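Carbonic anhydrase (Neosartorya fumigata, PDB 7COI) probably catalyses the reversible hydration of carbon dioxide to hydrogencarbonate, as a zinc-dependent member of the beta-class carbonic anhydrase family. Local coordinates at residues L77-K80 with F81-A84; V157-F160 with A161-L165; K188-G191 with I192-W196; E205-L208 with A209-Q212. All blocks are in the same frame, centred on the assembly; numbering follows the deposited sequence.

How the contacts relate
The four contacts are local, each joining residues a few positions apart, and illustrate how helices are started, carried through and joined. Contact 1 opens helix 80-98 and contact 2 lies in the C-terminal part of helix 152-164; their centres are about 35 Å apart. Contacts 3 and 4 mark the two ends of helix 193-206, with nearest atoms about 12 Å apart. Contacts 1, 2 and 3 all touch the second subunit, and L190 and H164 pack against each other's copies across that interface, linking contact 3 to contact 2. Contact 3 comes near the active site, the L193 side chain lying about 10 Å from the zinc ion; the others lie away from it.

Contact 1: residues L77-K80 with F81-A84; sequences LSDK and FSAA
D79 caps helix 80-98 by accepting from the amides of S82 and F81, a worked example of an aspartate N-cap. Its carboxylate oxygen OD1 takes a fairly straight bond from S82 N (3.0 Å, N-H...O angle 165°), which arrives from above the carboxylate plane. A second bond, from F81 N to D79 OD1, is weak because strongly bent. With CG anti to the backbone N of D79 (chi1 176°), the carboxylate swings forward over the first turn, where the amides have no earlier carbonyl to meet. The negative group also faces the positive end of the helix dipole, which probably steadies it.

The backbone bonds then take over: A83 N donates to D79 O at 3.0 Å and A84 N to K80 O at 2.9 Å, the first i to i+4 pairs of the helix.

More loosely, S82 OG lies beside the carboxylate, 3.3 Å from D79 CG, and A83 CB rests 3.5 Å from D79 O.

The turn lies far from the centre of its own chain, on the second subunit, where F81 stacks on that subunit's H253 in strand 251-257 and A84 packs on its L130, just past helix 126-129.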
ATOM      1  N   LEU A  77      28.147  28.683   8.305  1.00 46.36           N
ATOM      2  CA  LEU A  77      26.744  29.223   8.247  1.00 42.32           C
ATOM      3  C   LEU A  77      25.843  28.198   8.967  1.00 42.63           C
ATOM      4  O   LEU A  77      26.324  27.060   9.282  1.00 43.25           O
ATOM      5  CB  LEU A  77      26.330  29.490   6.791  1.00 43.55           C
ATOM      6  CG  LEU A  77      25.236  30.544   6.536  1.00 46.59           C
ATOM      7  CD1 LEU A  77      23.911  29.900   6.188  1.00 46.58           C
ATOM      8  CD2 LEU A  77      25.040  31.529   7.692  1.00 52.77           C
ATOM      9  N   SER A  78      24.615  28.582   9.306  1.00 35.09           N
ATOM     10  CA  SER A  78      23.892  27.953  10.443  1.00 31.93           C
ATOM     11  C   SER A  78      23.379  26.567  10.024  1.00 24.71           C
ATOM     12  O   SER A  78      22.832  26.394   8.912  1.00 24.95           O
ATOM     13  CB  SER A  78      22.792  28.840  10.968  1.00 34.22           C
ATOM     14  OG  SER A  78      21.762  28.933  10.015  1.00 33.05           O
ATOM     15  N   ASP A  79      23.558  25.607  10.904  1.00 24.50           N
ATOM     16  CA  ASP A  79      22.866  24.300  10.866  1.00 23.14           C
ATOM     17  C   ASP A  79      21.368  24.578  11.069  1.00 19.82           C
ATOM     18  O   ASP A  79      21.010  25.055  12.177  1.00 18.79           O
ATOM     19  CB  ASP A  79      23.482  23.416  11.954  1.00 26.99           C
ATOM     20  CG  ASP A  79      22.828  22.057  12.115  1.00 28.87           C
ATOM     21  OD1 ASP A  79      21.634  21.962  11.863  1.00 26.48           O
ATOM     22  OD2 ASP A  79      23.551  21.091  12.411  1.00 32.26           O
ATOM     23  N   LYS A  80      20.514  24.341  10.076  1.00 19.78           N
ATOM     24  CA  LYS A  80      19.058  24.672  10.178  1.00 20.14           C
ATOM     25  C   LYS A  80      18.350  23.792  11.207  1.00 16.85           C
ATOM     26  O   LYS A  80      17.321  24.245  11.796  1.00 17.81           O
ATOM     27  CB  LYS A  80      18.368  24.576   8.824  1.00 25.05           C
ATOM     28  CG  LYS A  80      18.803  25.612   7.796  1.00 29.62           C
ATOM     29  CD  LYS A  80      19.310  26.920   8.332  1.00 35.26           C
ATOM     30  CE  LYS A  80      19.833  27.817   7.230  1.00 37.68           C
ATOM     31  NZ  LYS A  80      18.703  28.618   6.727  1.00 42.19           N
ATOM     32  N   PHE A  81      18.839  22.584  11.421  1.00 17.35           N
ATOM     33  CA  PHE A  81      18.270  21.668  12.444  1.00 18.18           C
ATOM     34  C   PHE A  81      18.525  22.263  13.840  1.00 16.94           C
ATOM     35  O   PHE A  81      17.566  22.387  14.639  1.00 13.95           O
ATOM     36  CB  PHE A  81      18.825  20.247  12.321  1.00 18.30           C
ATOM     37  CG  PHE A  81      18.346  19.334  13.407  1.00 17.41           C
ATOM     38  CD1 PHE A  81      17.022  18.934  13.473  1.00 19.12           C
ATOM     39  CD2 PHE A  81      19.199  18.959  14.428  1.00 18.74           C
ATOM     40  CE1 PHE A  81      16.576  18.110  14.502  1.00 18.74           C
ATOM     41  CE2 PHE A  81      18.757  18.149  15.455  1.00 20.21           C
ATOM     42  CZ  PHE A  81      17.447  17.697  15.473  1.00 19.34           C
ATOM     43  N   SER A  82      19.779  22.582  14.182  1.00 16.44           N
ATOM     44  CA  SER A  82      20.092  23.199  15.485  1.00 17.81           C
ATOM     45  C   SER A  82      19.328  24.505  15.635  1.00 16.63           C
ATOM     46  O   SER A  82      18.804  24.770  16.744  1.00 16.27           O
ATOM     47  CB  SER A  82      21.576  23.475  15.672  1.00 19.64           C
ATOM     48  OG  SER A  82      22.284  22.324  15.390  1.00 24.56           O
ATOM     49  N   ALA A  83      19.268  25.328  14.579  1.00 16.70           N
ATOM     50  CA  ALA A  83      18.559  26.629  14.625  1.00 15.12           C
ATOM     51  C   ALA A  83      17.073  26.372  14.949  1.00 16.06           C
ATOM     52  O   ALA A  83      16.500  27.140  15.730  1.00 13.85           O
ATOM     53  CB  ALA A  83      18.715  27.390  13.331  1.00 15.34           C
ATOM     54  N   ALA A  84      16.480  25.315  14.368  1.00 14.10           N
ATOM     55  CA  ALA A  84      15.050  24.980  14.584  1.00 15.02           C
ATOM     56  C   ALA A  84      14.813  24.584  16.043  1.00 12.48           C
ATOM     57  O   ALA A  84      13.791  25.014  16.598  1.00 13.16           O
ATOM     58  CB  ALA A  84      14.621  23.915  13.619  1.00 16.28           C
TER

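Contact 2: residues V157-F160 with A161-L165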
ATOM      1  N   VAL A 157      -5.832   8.169   8.590  1.00 14.21           N
ATOM      2  CA  VAL A 157      -6.049   9.564   9.035  1.00 14.43           C
ATOM      3  C   VAL A 157      -7.555   9.866   8.989  1.00 15.49           C
ATOM      4  O   VAL A 157      -8.084  10.466   9.959  1.00 15.92           O
ATOM      5  CB  VAL A 157      -5.245  10.548   8.182  1.00 15.21           C
ATOM      6  CG1 VAL A 157      -5.768  11.974   8.359  1.00 15.84           C
ATOM      7  CG2 VAL A 157      -3.753  10.427   8.486  1.00 14.04           C
ATOM      8  N   ILE A 158      -8.204   9.528   7.876  1.00 15.04           N
ATOM      9  CA  ILE A 158      -9.640   9.885   7.668  1.00 14.97           C
ATOM     10  C   ILE A 158     -10.477   9.134   8.711  1.00 16.62           C
ATOM     11  O   ILE A 158     -11.343   9.775   9.329  1.00 17.72           O
ATOM     12  CB  ILE A 158     -10.055   9.585   6.226  1.00 16.17           C
ATOM     13  CG1 ILE A 158      -9.348  10.562   5.287  1.00 15.16           C
ATOM     14  CG2 ILE A 158     -11.578   9.571   6.095  1.00 15.30           C
ATOM     15  CD1 ILE A 158      -9.306  10.182   3.851  1.00 16.15           C
ATOM     16  N   GLU A 159     -10.189   7.860   8.948  1.00 15.73           N
ATOM     17  CA  GLU A 159     -10.912   7.047   9.954  1.00 18.35           C
ATOM     18  C   GLU A 159     -10.765   7.707  11.327  1.00 19.55           C
ATOM     19  O   GLU A 159     -11.801   7.883  12.035  1.00 19.74           O
ATOM     20  CB  GLU A 159     -10.398   5.620   9.933  1.00 18.85           C
ATOM     21  CG  GLU A 159     -10.984   4.719  11.008  1.00 20.86           C
ATOM     22  CD  GLU A 159     -12.464   4.354  10.870  1.00 21.33           C
ATOM     23  OE1 GLU A 159     -13.019   4.464   9.778  1.00 21.79           O
ATOM     24  OE2 GLU A 159     -13.026   3.946  11.868  1.00 23.38           O
ATOM     25  N   PHE A 160      -9.536   8.068  11.708  1.00 19.40           N
ATOM     26  CA  PHE A 160      -9.270   8.630  13.054  1.00 18.97           C
ATOM     27  C   PHE A 160      -9.977   9.989  13.189  1.00 18.65           C
ATOM     28  O   PHE A 160     -10.694  10.202  14.186  1.00 20.07           O
ATOM     29  CB  PHE A 160      -7.779   8.737  13.316  1.00 20.37           C
ATOM     30  CG  PHE A 160      -7.457   8.947  14.768  1.00 22.09           C
ATOM     31  CD1 PHE A 160      -7.497  10.209  15.330  1.00 22.56           C
ATOM     32  CD2 PHE A 160      -7.054   7.880  15.549  1.00 25.54           C
ATOM     33  CE1 PHE A 160      -7.210  10.396  16.671  1.00 24.16           C
ATOM     34  CE2 PHE A 160      -6.759   8.067  16.898  1.00 29.93           C
ATOM     35  CZ  PHE A 160      -6.826   9.324  17.447  1.00 25.73           C
ATOM     36  N   ALA A 161      -9.829  10.872  12.200  1.00 18.26           N
ATOM     37  CA  ALA A 161     -10.395  12.230  12.266  1.00 17.58           C
ATOM     38  C   ALA A 161     -11.936  12.137  12.322  1.00 18.13           C
ATOM     39  O   ALA A 161     -12.565  12.881  13.100  1.00 17.87           O
ATOM     40  CB  ALA A 161      -9.958  13.047  11.099  1.00 17.78           C
ATOM     41  N   VAL A 162     -12.521  11.340  11.444  1.00 18.29           N
ATOM     42  CA  VAL A 162     -13.992  11.356  11.230  1.00 19.47           C
ATOM     43  C   VAL A 162     -14.681  10.564  12.342  1.00 21.09           C
ATOM     44  O   VAL A 162     -15.642  11.095  12.943  1.00 21.77           O
ATOM     45  CB  VAL A 162     -14.383  10.883   9.829  1.00 20.70           C
ATOM     46  CG1 VAL A 162     -15.894  10.822   9.691  1.00 21.84           C
ATOM     47  CG2 VAL A 162     -13.820  11.800   8.775  1.00 20.65           C
ATOM     48  N   ARG A 163     -14.215   9.361  12.661  1.00 19.14           N
ATOM     49  CA  ARG A 163     -14.928   8.499  13.627  1.00 22.39           C
ATOM     50  C   ARG A 163     -14.531   8.876  15.052  1.00 24.99           C
ATOM     51  O   ARG A 163     -15.431   8.949  15.916  1.00 23.43           O
ATOM     52  CB  ARG A 163     -14.677   7.015  13.376  1.00 22.07           C
ATOM     53  CG  ARG A 163     -15.402   6.084  14.350  1.00 25.30           C
ATOM     54  CD  ARG A 163     -15.297   4.617  13.979  1.00 27.30           C
ATOM     55  NE  ARG A 163     -15.794   4.345  12.633  1.00 30.43           N
ATOM     56  CZ  ARG A 163     -17.103   4.262  12.305  1.00 37.76           C
ATOM     57  NH1 ARG A 163     -18.045   4.468  13.218  1.00 43.29           N
ATOM     58  NH2 ARG A 163     -17.484   4.007  11.065  1.00 36.42           N
ATOM     59  N   HIS A 164     -13.239   9.074  15.324  1.00 20.46           N
ATOM     60  CA  HIS A 164     -12.718   9.181  16.702  1.00 21.98           C
ATOM     61  C   HIS A 164     -12.710  10.652  17.153  1.00 23.50           C
ATOM     62  O   HIS A 164     -13.248  10.922  18.213  1.00 22.91           O
ATOM     63  CB  HIS A 164     -11.403   8.438  16.821  1.00 23.05           C
ATOM     64  CG  HIS A 164     -11.587   6.984  16.582  1.00 25.81           C
ATOM     65  ND1 HIS A 164     -12.283   6.191  17.467  1.00 30.79           N
ATOM     66  CD2 HIS A 164     -11.237   6.185  15.552  1.00 27.37           C
ATOM     67  CE1 HIS A 164     -12.308   4.946  17.007  1.00 34.80           C
ATOM     68  NE2 HIS A 164     -11.667   4.920  15.826  1.00 30.64           N
ATOM     69  N   LEU A 165     -12.204  11.597  16.367  1.00 17.84           N
ATOM     70  CA  LEU A 165     -12.207  13.015  16.786  1.00 19.89           C
ATOM     71  C   LEU A 165     -13.525  13.692  16.376  1.00 18.36           C
ATOM     72  O   LEU A 165     -13.772  14.802  16.869  1.00 18.79           O
ATOM     73  CB  LEU A 165     -10.989  13.717  16.162  1.00 17.76           C
ATOM     74  CG  LEU A 165      -9.630  13.169  16.613  1.00 19.76           C
ATOM     75  CD1 LEU A 165      -8.497  13.947  15.940  1.00 18.90           C
ATOM     76  CD2 LEU A 165      -9.479  13.196  18.134  1.00 20.91           C
TER
HETATM   77  O   HOH W   1     -11.811   2.999  13.836  1.00 18.97           O
HETATM   78  O   HOH W   2     -15.346   3.148   9.926  1.00 29.82           O
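The F160 ring has H164 CB over one face, A161 N near its plane at the edge and L165 CD1 in plane at the edge. L165 CG meets the ring at CE1 (3.7 Å), the two side chains crossing at a slant. The H164 imidazole is tilted 47° from the phenyl ring; one of its faces carries R163 CG, and water 1 sits in plane at its edge. At the R163 guanidinium, E159 OE2 and water 2 both lie at the edge, near its plane.

E159 and R163 run side by side and form a salt bridge, with R163 NE donating to the syn side of E159 OE2 at 2.9 Å. The bend of E159 at chi2 (69°) carries its carboxylate forward along the helix to the arginine. Two waters extend the pair: water 2 joins E159 OE1 to R163 NH2, and water 1 joins E159 OE2 to H164 NE2. R163 NH2 has a further partner in E243, so a second carboxylate helps fix the guanidinium. I158 CG2 and V162 CG2 meet at 4.1 Å; I158 also packs on L115 and I117 of strand 114-119, V162 on A244 of helix 239-248.

F160 O accepts from L165 N (3.0 Å), nearly in line with the carbonyl, and from H164 N (3.0 Å), which stands above the carbonyl plane in a more bent bond. The L165 bond, i to i+5, marks a wider pi-type turn at 161-164, in the C-terminal part of a helix packed on parallel strands 114-119 and 137-142 of the beta-class alpha/beta core.

Contact 3: residues K188-G191 with I192-W196; sequences KGLG and ILDPW
L190 and L193 are the ends of a type II' beta turn, which leads into the weakly bonded start of helix 193-206. G191 occupies its second position with a positive phi of 64°, where a CB would run into I192 N. The turn is closed by L193 N donating to L190 O at 3.3 Å, a long bond that reaches the oxygen from well above the carbonyl plane. D194 N donates to G191 O at 2.9 Å, carrying the chain on into the helix.

Packing is closest on the leucine side. L190 CB meets L193 CB at 3.8 Å, and L193 CB also lies 3.5 Å from L190 O. The second subunit lies against this side, its H164 touching L190 and its A156 touching L193. I192 touches L152 of the second subunit and also P195 of the third, while P195 meets I192 of the third, so this short turn contributes to two subunit interfaces. The L193 side chain stands about 10 Å from the zinc ion, too far to take part in its coordination by C119, H175 and C178.

The looser side is polar and watered. Here the D194 carboxylate folds back on the incoming loop, placed by a CG that lies beside its own backbone N (chi1 -71°). Water 3 bridges D194 OD1 to K188 O, while water 4 bridges D194 OD2 to G191 N. Between them comes the direct bond that ties loop to helix: L190 N donates to the syn side of D194 OD1 at 2.8 Å, 29° out of the carboxylate plane.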
ATOM      1  N   LYS A 188       8.867  12.152 -17.721  1.00 28.10           N
ATOM      2  CA  LYS A 188      10.113  11.649 -17.113  1.00 29.39           C
ATOM      3  C   LYS A 188       9.718  10.585 -16.080  1.00 27.51           C
ATOM      4  O   LYS A 188       8.762  10.840 -15.306  1.00 30.41           O
ATOM      5  CB  LYS A 188      10.872  12.823 -16.501  1.00 35.41           C
ATOM      6  CG  LYS A 188      12.268  12.491 -16.002  1.00 41.76           C
ATOM      7  CD  LYS A 188      13.101  13.739 -15.694  1.00 49.86           C
ATOM      8  CE  LYS A 188      14.196  13.514 -14.668  1.00 49.10           C
ATOM      9  NZ  LYS A 188      14.031  14.427 -13.511  1.00 54.42           N
ATOM     10  N   GLY A 189      10.427   9.451 -16.074  1.00 27.87           N
ATOM     11  CA  GLY A 189      10.314   8.414 -15.020  1.00 24.52           C
ATOM     12  C   GLY A 189      10.907   8.926 -13.725  1.00 23.80           C
ATOM     13  O   GLY A 189      11.995   9.515 -13.779  1.00 22.53           O
ATOM     14  N   LEU A 190      10.195   8.798 -12.611  1.00 20.45           N
ATOM     15  CA  LEU A 190      10.605   9.397 -11.314  1.00 19.55           C
ATOM     16  C   LEU A 190      10.621   8.315 -10.233  1.00 17.19           C
ATOM     17  O   LEU A 190      10.529   8.668  -9.033  1.00 18.53           O
ATOM     18  CB  LEU A 190       9.623  10.527 -10.977  1.00 21.47           C
ATOM     19  CG  LEU A 190       9.701  11.729 -11.922  1.00 22.12           C
ATOM     20  CD1 LEU A 190       8.593  12.717 -11.626  1.00 24.96           C
ATOM     21  CD2 LEU A 190      11.040  12.395 -11.827  1.00 25.65           C
ATOM     22  N   GLY A 191      10.836   7.079 -10.636  1.00 16.84           N
ATOM     23  CA  GLY A 191      11.022   5.956  -9.708  1.00 16.58           C
ATOM     24  C   GLY A 191       9.767   5.747  -8.911  1.00 16.04           C
ATOM     25  O   GLY A 191       8.701   5.583  -9.517  1.00 15.22           O
ATOM     26  N   ILE A 192       9.897   5.677  -7.589  1.00 16.50           N
ATOM     27  CA  ILE A 192       8.756   5.366  -6.682  1.00 15.76           C
ATOM     28  C   ILE A 192       7.660   6.427  -6.808  1.00 14.99           C
ATOM     29  O   ILE A 192       6.535   6.134  -6.478  1.00 16.69           O
ATOM     30  CB  ILE A 192       9.261   5.205  -5.233  1.00 18.24           C
ATOM     31  CG1 ILE A 192       8.247   4.432  -4.401  1.00 21.23           C
ATOM     32  CG2 ILE A 192       9.622   6.553  -4.605  1.00 19.19           C
ATOM     33  CD1 ILE A 192       8.655   4.234  -2.947  1.00 22.61           C
ATOM     34  N   LEU A 193       7.958   7.628  -7.307  1.00 14.87           N
ATOM     35  CA  LEU A 193       6.912   8.652  -7.533  1.00 14.64           C
ATOM     36  C   LEU A 193       5.938   8.211  -8.622  1.00 15.13           C
ATOM     37  O   LEU A 193       4.812   8.662  -8.554  1.00 15.51           O
ATOM     38  CB  LEU A 193       7.540  10.007  -7.874  1.00 15.74           C
ATOM     39  CG  LEU A 193       8.082  10.748  -6.659  1.00 16.00           C
ATOM     40  CD1 LEU A 193       9.115  11.760  -7.097  1.00 17.66           C
ATOM     41  CD2 LEU A 193       6.939  11.431  -5.920  1.00 18.38           C
ATOM     42  N   ASP A 194       6.347   7.358  -9.558  1.00 16.78           N
ATOM     43  CA  ASP A 194       5.491   6.999 -10.714  1.00 17.29           C
ATOM     44  C   ASP A 194       4.186   6.369 -10.245  1.00 15.82           C
ATOM     45  O   ASP A 194       3.120   6.827 -10.638  1.00 16.15           O
ATOM     46  CB  ASP A 194       6.212   6.093 -11.702  1.00 19.93           C
ATOM     47  CG  ASP A 194       7.309   6.793 -12.495  1.00 24.27           C
ATOM     48  OD1 ASP A 194       7.521   7.989 -12.295  1.00 24.55           O
ATOM     49  OD2 ASP A 194       7.952   6.108 -13.317  1.00 27.43           O
ATOM     50  N   PRO A 195       4.166   5.288  -9.435  1.00 14.56           N
ATOM     51  CA  PRO A 195       2.887   4.747  -8.982  1.00 13.40           C
ATOM     52  C   PRO A 195       2.090   5.764  -8.165  1.00 13.91           C
ATOM     53  O   PRO A 195       0.845   5.783  -8.259  1.00 14.19           O
ATOM     54  CB  PRO A 195       3.249   3.462  -8.208  1.00 14.60           C
ATOM     55  CG  PRO A 195       4.736   3.611  -7.896  1.00 14.54           C
ATOM     56  CD  PRO A 195       5.305   4.457  -9.016  1.00 15.19           C
ATOM     57  N   TRP A 196       2.775   6.537  -7.343  1.00 14.91           N
ATOM     58  CA  TRP A 196       2.120   7.533  -6.478  1.00 14.09           C
ATOM     59  C   TRP A 196       1.313   8.513  -7.354  1.00 15.24           C
ATOM     60  O   TRP A 196       0.187   8.901  -6.961  1.00 14.51           O
ATOM     61  CB  TRP A 196       3.129   8.271  -5.589  1.00 13.44           C
ATOM     62  CG  TRP A 196       2.382   9.257  -4.744  1.00 13.58           C
ATOM     63  CD1 TRP A 196       2.237  10.604  -4.950  1.00 13.27           C
ATOM     64  CD2 TRP A 196       1.576   8.928  -3.605  1.00 13.54           C
ATOM     65  NE1 TRP A 196       1.426  11.125  -4.000  1.00 12.99           N
ATOM     66  CE2 TRP A 196       0.957  10.122  -3.192  1.00 12.97           C
ATOM     67  CE3 TRP A 196       1.290   7.742  -2.926  1.00 13.72           C
ATOM     68  CZ2 TRP A 196       0.118  10.184  -2.085  1.00 13.28           C
ATOM     69  CZ3 TRP A 196       0.418   7.790  -1.850  1.00 13.75           C
ATOM     70  CH2 TRP A 196      -0.148   9.000  -1.443  1.00 13.55           C
TER
HETATM   71  O   HOH W   3       6.569  10.205 -13.377  1.00 34.62           O
HETATM   72  O   HOH W   4      10.541   5.619 -13.300  1.00 29.60           O

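Contact 4: residues E205-L208 with A209-Q212; sequences EQHL and AELQ
H207 and E210 make a side-chain hydrogen bond right where one helix stops and the next starts: H207 leaves the helical backbone of 193-206 and is at once the N-cap residue of 208-212. Its own ring does not do the capping but turns to the glutamate. H207 ND1 donates to E210 OE2 at 3.1 Å, with an N-H...O angle of 152°. The two side chains lie alongside and point the same way, with ring and carboxylate planes 76° apart. The oxygen lies at the ring edge, tilted from its plane, and ND1 meets OE2 on the syn side, out of the carboxylate plane. E210 reaches this place with CG anti to the backbone N (chi1 168°) and the rest of its chain extended.

From here the backbone resumes its helical pattern, L211 N bonding to H207 O (2.9 Å) and Q212 N to L208 O (2.9 Å). L208 CG lies 3.8 Å from Q212 CD, and Q212 CG rests against L208 O at 3.3 Å. The fourth subunit abuts this side, with its A278 on L208 and its T281 on Q212.

The other carboxylate oxygen, E210 OE1, forms a salt bridge with R222 of helix 216-236. The glutamate is thus held at both oxygens, between an arginine and a histidine N-H. This ties helix 208-212 to helix 216-236, and two such donors make it likely that E210 is ionised.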
ATOM      1  N   GLU A 205      -5.105  12.011 -18.703  1.00 26.33           N
ATOM      2  CA  GLU A 205      -5.675  11.232 -19.835  1.00 26.69           C
ATOM      3  C   GLU A 205      -7.122  11.667 -20.058  1.00 28.54           C
ATOM      4  O   GLU A 205      -7.474  11.924 -21.222  1.00 28.53           O
ATOM      5  CB  GLU A 205      -5.616   9.724 -19.587  1.00 27.97           C
ATOM      6  CG  GLU A 205      -6.290   8.869 -20.643  1.00 30.64           C
ATOM      7  CD  GLU A 205      -6.364   7.387 -20.272  1.00 33.84           C
ATOM      8  OE1 GLU A 205      -7.387   6.763 -20.549  1.00 38.73           O
ATOM      9  OE2 GLU A 205      -5.380   6.844 -19.733  1.00 33.99           O
ATOM     10  N   GLN A 206      -7.932  11.721 -19.000  1.00 26.15           N
ATOM     11  CA  GLN A 206      -9.375  11.998 -19.123  1.00 30.75           C
ATOM     12  C   GLN A 206      -9.593  13.417 -19.656  1.00 30.06           C
ATOM     13  O   GLN A 206     -10.642  13.648 -20.294  1.00 31.97           O
ATOM     14  CB  GLN A 206     -10.101  11.887 -17.787  1.00 31.42           C
ATOM     15  CG  GLN A 206     -10.125  10.506 -17.150  1.00 38.33           C
ATOM     16  CD  GLN A 206     -10.458  10.615 -15.672  1.00 42.49           C
ATOM     17  OE1 GLN A 206     -11.247  11.472 -15.252  1.00 47.16           O
ATOM     18  NE2 GLN A 206      -9.817   9.782 -14.859  1.00 42.83           N
ATOM     19  N   HIS A 207      -8.718  14.364 -19.329  1.00 27.99           N
ATOM     20  CA  HIS A 207      -8.896  15.811 -19.626  1.00 27.90           C
ATOM     21  C   HIS A 207      -7.814  16.283 -20.609  1.00 29.77           C
ATOM     22  O   HIS A 207      -7.462  17.490 -20.567  1.00 29.12           O
ATOM     23  CB  HIS A 207      -8.868  16.607 -18.310  1.00 28.33           C
ATOM     24  CG  HIS A 207     -10.004  16.277 -17.403  1.00 27.42           C
ATOM     25  ND1 HIS A 207     -11.208  16.928 -17.477  1.00 30.04           N
ATOM     26  CD2 HIS A 207     -10.144  15.359 -16.432  1.00 27.03           C
ATOM     27  CE1 HIS A 207     -12.048  16.432 -16.588  1.00 29.61           C
ATOM     28  NE2 HIS A 207     -11.406  15.488 -15.901  1.00 29.57           N
ATOM     29  N   LEU A 208      -7.262  15.382 -21.430  1.00 29.82           N
ATOM     30  CA  LEU A 208      -6.008  15.678 -22.179  1.00 31.24           C
ATOM     31  C   LEU A 208      -6.198  16.877 -23.128  1.00 32.41           C
ATOM     32  O   LEU A 208      -5.338  17.771 -23.129  1.00 32.26           O
ATOM     33  CB  LEU A 208      -5.534  14.449 -22.953  1.00 32.79           C
ATOM     34  CG  LEU A 208      -4.162  14.634 -23.607  1.00 32.65           C
ATOM     35  CD1 LEU A 208      -3.086  14.913 -22.572  1.00 34.73           C
ATOM     36  CD2 LEU A 208      -3.804  13.439 -24.472  1.00 31.87           C
ATOM     37  N   ALA A 209      -7.274  16.887 -23.914  1.00 37.94           N
ATOM     38  CA  ALA A 209      -7.546  17.965 -24.900  1.00 42.84           C
ATOM     39  C   ALA A 209      -7.656  19.302 -24.157  1.00 41.42           C
ATOM     40  O   ALA A 209      -6.985  20.275 -24.573  1.00 44.44           O
ATOM     41  CB  ALA A 209      -8.793  17.651 -25.692  1.00 39.24           C
ATOM     42  N   GLU A 210      -8.443  19.342 -23.078  1.00 41.33           N
ATOM     43  CA  GLU A 210      -8.626  20.550 -22.219  1.00 39.53           C
ATOM     44  C   GLU A 210      -7.265  21.045 -21.710  1.00 40.48           C
ATOM     45  O   GLU A 210      -6.994  22.257 -21.802  1.00 35.44           O
ATOM     46  CB  GLU A 210      -9.607  20.207 -21.093  1.00 40.79           C
ATOM     47  CG  GLU A 210      -9.693  21.226 -19.970  1.00 42.50           C
ATOM     48  CD  GLU A 210     -10.554  20.762 -18.803  1.00 43.20           C
ATOM     49  OE1 GLU A 210     -10.654  21.490 -17.812  1.00 40.97           O
ATOM     50  OE2 GLU A 210     -11.110  19.656 -18.885  1.00 46.72           O
ATOM     51  N   LEU A 211      -6.416  20.153 -21.180  1.00 37.78           N
ATOM     52  CA  LEU A 211      -5.117  20.569 -20.599  1.00 40.20           C
ATOM     53  C   LEU A 211      -4.169  21.033 -21.708  1.00 46.83           C
ATOM     54  O   LEU A 211      -3.396  21.980 -21.453  1.00 48.46           O
ATOM     55  CB  LEU A 211      -4.500  19.417 -19.807  1.00 38.50           C
ATOM     56  CG  LEU A 211      -5.252  19.026 -18.540  1.00 36.56           C
ATOM     57  CD1 LEU A 211      -4.727  17.691 -18.007  1.00 34.47           C
ATOM     58  CD2 LEU A 211      -5.134  20.135 -17.501  1.00 35.66           C
ATOM     59  N   GLN A 212      -4.190  20.384 -22.873  1.00 51.57           N
ATOM     60  CA  GLN A 212      -3.282  20.753 -23.994  1.00 55.22           C
ATOM     61  C   GLN A 212      -3.654  22.148 -24.538  1.00 60.61           C
ATOM     62  O   GLN A 212      -2.763  22.807 -25.107  1.00 55.18           O
ATOM     63  CB  GLN A 212      -3.310  19.673 -25.072  1.00 57.69           C
ATOM     64  CG  GLN A 212      -2.481  18.446 -24.686  1.00 60.46           C
ATOM     65  CD  GLN A 212      -2.524  17.337 -25.714  1.00 56.58           C
ATOM     66  OE1 GLN A 212      -1.616  16.515 -25.814  1.00 46.62           O
ATOM     67  NE2 GLN A 212      -3.617  17.272 -26.455  1.00 56.47           N
TER